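PDB 3DM5: signal recognition 54 kDa protein from Pyrococcus furiosus, which belongs to the SRP54 family, multidomain proteins of the signal recognition particle built around a P-loop nucleotide-binding domain of the GTPase class. Local coordinates for residues Glu215-Ile220 with Ser243-Lys248. Sequence-based numbering, arbitrary orientation.
With GDP (guanosine-5'-diphosphate), chain J.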
loop_
_atom_site.group_PDB
_atom_site.type_symbol
_atom_site.label_atom_id
_atom_site.label_comp_id
_atom_site.label_asym_id
_atom_site.label_seq_id
_atom_site.Cartn_x
_atom_site.Cartn_y
_atom_site.Cartn_z
ATOM N N GLU A 215 -32.999 -24.712 -15.403
ATOM C CA GLU A 215 -32.264 -24.106 -14.305
ATOM C C GLU A 215 -32.467 -22.598 -14.244
ATOM O O GLU A 215 -32.619 -21.935 -15.269
ATOM C CB GLU A 215 -30.775 -24.439 -14.420
ATOM C CG GLU A 215 -30.002 -24.211 -13.163
ATOM C CD GLU A 215 -28.752 -25.077 -13.074
ATOM O OE1 GLU A 215 -28.771 -26.225 -13.580
ATOM O OE2 GLU A 215 -27.751 -24.612 -12.488
ATOM N N VAL A 216 -32.476 -22.058 -13.033
ATOM C CA VAL A 216 -32.561 -20.622 -12.881
ATOM C C VAL A 216 -31.252 -20.141 -12.266
ATOM O O VAL A 216 -30.826 -20.655 -11.240
ATOM C CB VAL A 216 -33.772 -20.218 -12.045
ATOM C CG1 VAL A 216 -33.770 -18.735 -11.771
ATOM C CG2 VAL A 216 -35.032 -20.612 -12.774
ATOM N N ILE A 217 -30.595 -19.191 -12.927
ATOM C CA ILE A 217 -29.253 -18.766 -12.525
ATOM C C ILE A 217 -29.260 -17.301 -12.165
ATOM O O ILE A 217 -29.545 -16.444 -13.003
ATOM C CB ILE A 217 -28.219 -18.968 -13.633
ATOM C CG1 ILE A 217 -28.101 -20.435 -14.012
ATOM C CG2 ILE A 217 -26.875 -18.489 -13.177
ATOM C CD1 ILE A 217 -27.182 -20.669 -15.198
ATOM N N LEU A 218 -28.976 -17.029 -10.895
ATOM C CA LEU A 218 -28.882 -15.671 -10.380
ATOM C C LEU A 218 -27.432 -15.195 -10.511
ATOM O O LEU A 218 -26.491 -15.892 -10.118
ATOM C CB LEU A 218 -29.330 -15.620 -8.920
ATOM C CG LEU A 218 -29.086 -14.246 -8.280
ATOM C CD1 LEU A 218 -29.841 -13.164 -9.072
ATOM C CD2 LEU A 218 -29.436 -14.234 -6.792
ATOM N N VAL A 219 -27.269 -14.020 -11.098
ATOM C CA VAL A 219 -25.959 -13.429 -11.341
ATOM C C VAL A 219 -25.697 -12.369 -10.277
ATOM O O VAL A 219 -26.406 -11.386 -10.188
ATOM C CB VAL A 219 -25.911 -12.825 -12.752
ATOM C CG1 VAL A 219 -24.614 -12.074 -12.968
ATOM C CG2 VAL A 219 -26.073 -13.930 -13.783
ATOM N N ILE A 220 -24.711 -12.612 -9.424
ATOM C CA ILE A 220 -24.392 -11.701 -8.327
ATOM C C ILE A 220 -23.057 -11.008 -8.563
ATOM O O ILE A 220 -22.050 -11.653 -8.878
ATOM C CB ILE A 220 -24.291 -12.438 -6.970
ATOM C CG1 ILE A 220 -25.541 -13.265 -6.700
ATOM C CG2 ILE A 220 -24.084 -11.452 -5.832
ATOM C CD1 ILE A 220 -25.544 -13.878 -5.326
ATOM N N SER A 243 -29.191 -21.779 -9.171
ATOM C CA SER A 243 -27.735 -21.732 -8.984
ATOM C C SER A 243 -27.243 -20.308 -9.143
ATOM O O SER A 243 -28.020 -19.399 -9.443
ATOM C CB SER A 243 -27.011 -22.621 -9.993
ATOM O OG SER A 243 -27.205 -22.140 -11.317
ATOM N N ILE A 244 -25.941 -20.112 -8.988
ATOM C CA ILE A 244 -25.397 -18.761 -8.910
ATOM C C ILE A 244 -24.165 -18.620 -9.779
ATOM O O ILE A 244 -23.318 -19.521 -9.823
ATOM C CB ILE A 244 -24.973 -18.446 -7.438
ATOM C CG1 ILE A 244 -26.061 -18.869 -6.447
ATOM C CG2 ILE A 244 -24.586 -16.977 -7.262
ATOM C CD1 ILE A 244 -27.188 -17.908 -6.383
ATOM N N ILE A 245 -24.068 -17.498 -10.480
ATOM C CA ILE A 245 -22.800 -17.080 -11.034
ATOM C C ILE A 245 -22.390 -15.797 -10.333
ATOM O O ILE A 245 -23.189 -14.870 -10.187
ATOM C CB ILE A 245 -22.861 -16.846 -12.542
ATOM C CG1 ILE A 245 -23.025 -18.187 -13.260
ATOM C CG2 ILE A 245 -21.582 -16.131 -13.023
ATOM C CD1 ILE A 245 -23.451 -18.058 -14.726
ATOM N N VAL A 246 -21.152 -15.762 -9.869
ATOM C CA VAL A 246 -20.623 -14.593 -9.185
ATOM C C VAL A 246 -19.673 -13.859 -10.115
ATOM O O VAL A 246 -18.707 -14.454 -10.616
ATOM C CB VAL A 246 -19.898 -15.008 -7.902
ATOM C CG1 VAL A 246 -19.313 -13.800 -7.217
ATOM C CG2 VAL A 246 -20.875 -15.727 -6.993
ATOM N N THR A 247 -19.950 -12.584 -10.383
ATOM C CA THR A 247 -19.153 -11.848 -11.368
ATOM C C THR A 247 -18.133 -10.919 -10.710
ATOM O O THR A 247 -18.182 -10.694 -9.497
ATOM C CB THR A 247 -20.018 -10.973 -12.276
ATOM O OG1 THR A 247 -20.782 -10.078 -11.462
ATOM C CG2 THR A 247 -20.929 -11.819 -13.128
ATOM N N LYS A 248 -17.229 -10.382 -11.535
ATOM C CA LYS A 248 -16.328 -9.319 -11.131
ATOM C C LYS A 248 -15.450 -9.752 -9.960
ATOM O O LYS A 248 -15.225 -8.971 -9.029
ATOM C CB LYS A 248 -17.129 -8.070 -10.758
ATOM C CG LYS A 248 -18.032 -7.598 -11.863
ATOM C CD LYS A 248 -18.848 -6.383 -11.452
ATOM C CE LYS A 248 -19.678 -5.846 -12.631
ATOM N NZ LYS A 248 -20.580 -4.704 -12.226
HETATM P PB GDP J . -26.022 -5.532 -16.544
HETATM O O1B GDP J . -25.471 -6.001 -15.241
HETATM O O2B GDP J . -26.948 -4.370 -16.279
HETATM O O3B GDP J . -26.746 -6.667 -17.225
HETATM O O3A GDP J . -24.882 -4.874 -17.476
HETATM P PA GDP J . -23.487 -5.525 -17.934
HETATM O O1A GDP J . -22.864 -4.730 -19.043
HETATM O O2A GDP J . -23.629 -6.962 -18.346
HETATM O "O5'" GDP J . -22.585 -5.330 -16.617
HETATM C "C5'" GDP J . -22.301 -3.990 -16.232
HETATM C "C4'" GDP J . -20.791 -3.748 -16.161
HETATM O "O4'" GDP J . -20.071 -4.769 -15.432
HETATM C "C3'" GDP J . -20.180 -3.682 -17.550
HETATM O "O3'" GDP J . -19.301 -2.554 -17.523
HETATM C "C2'" GDP J . -19.422 -4.991 -17.684
HETATM O "O2'" GDP J . -18.245 -4.863 -18.449
HETATM C "C1'" GDP J . -19.005 -5.266 -16.260
HETATM N N9 GDP J . -18.769 -6.687 -15.964
HETATM C C8 GDP J . -19.614 -7.726 -16.068
HETATM N N7 GDP J . -19.014 -8.873 -15.647
HETATM C C5 GDP J . -17.767 -8.554 -15.251
HETATM C C6 GDP J . -16.578 -9.254 -14.696
HETATM O O6 GDP J . -16.578 -10.484 -14.457
HETATM N N1 GDP J . -15.485 -8.519 -14.452
HETATM C C2 GDP J . -15.434 -7.194 -14.672
HETATM N N2 GDP J . -14.293 -6.530 -14.392
HETATM N N3 GDP J . -16.471 -6.490 -15.164
HETATM C C4 GDP J . -17.625 -7.110 -15.465
#
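Two neighbouring parallel strands in the core of the GTPase domain, 215-220 and 243-247, pair side by side, and the second runs on directly into the guanine pocket at Lys248. Ile217, Leu218, Val219 and Ile220 lie opposite Ser243, Ile244, Ile245 and Val246. Five backbone hydrogen bonds link the strands, the donor N-H coming in turn from one strand and then the other, from Ser243 N to Val216 O (2.9 Å) at the start to Thr247 N to Ile220 O (2.7 Å) at the end. Where the pairing begins, Ser243 OG donates to Glu215 OE2 (2.8 Å) on the lone pair pointing away from the other carboxylate oxygen. With chi1 near 65°, Ser243 OG sits between its own N and C and also rests against Ile217 CG1. Lys270 forms a salt bridge to the same Glu215 oxygen, probably favouring a charged carboxylate in this buried setting. The strands form a beta-alpha-beta unit with helix 228-237 as the crossover, within the mainly parallel sheet of a P-loop NTPase. Ile217 CG2 meets Ile245 CD1 (3.8 Å), the two side chains crossing obliquely, and farther along Val219 CG1 touches Thr247 CG2 (3.7 Å) at roughly a right angle; helix 113-125, which follows the P-loop, packs on this face. On the reverse face, Ile220 CD1 lies against Ile244 CG2 (3.8 Å), while Ile244 CD1 reaches Leu218 CB; helix 228-237 covers Leu218 and Ile220. Thr247 and Lys248 open the Thr-Lys-Leu-Asp guanine-recognition motif, whose Asp250 is also hydrogen-bonded to GDP. Thr247 OG1 is hydrogen-bonded to Ser111 O, tying the strand end to the P-loop. Lys248 N donates to O6 of GDP (3.0 Å), and the extended Lys248 chain lies over the face of the base, with CG 3.5 Å from C5 of GDP, and passes on toward the ribose, where NZ is hydrogen-bonded to Gly110 O.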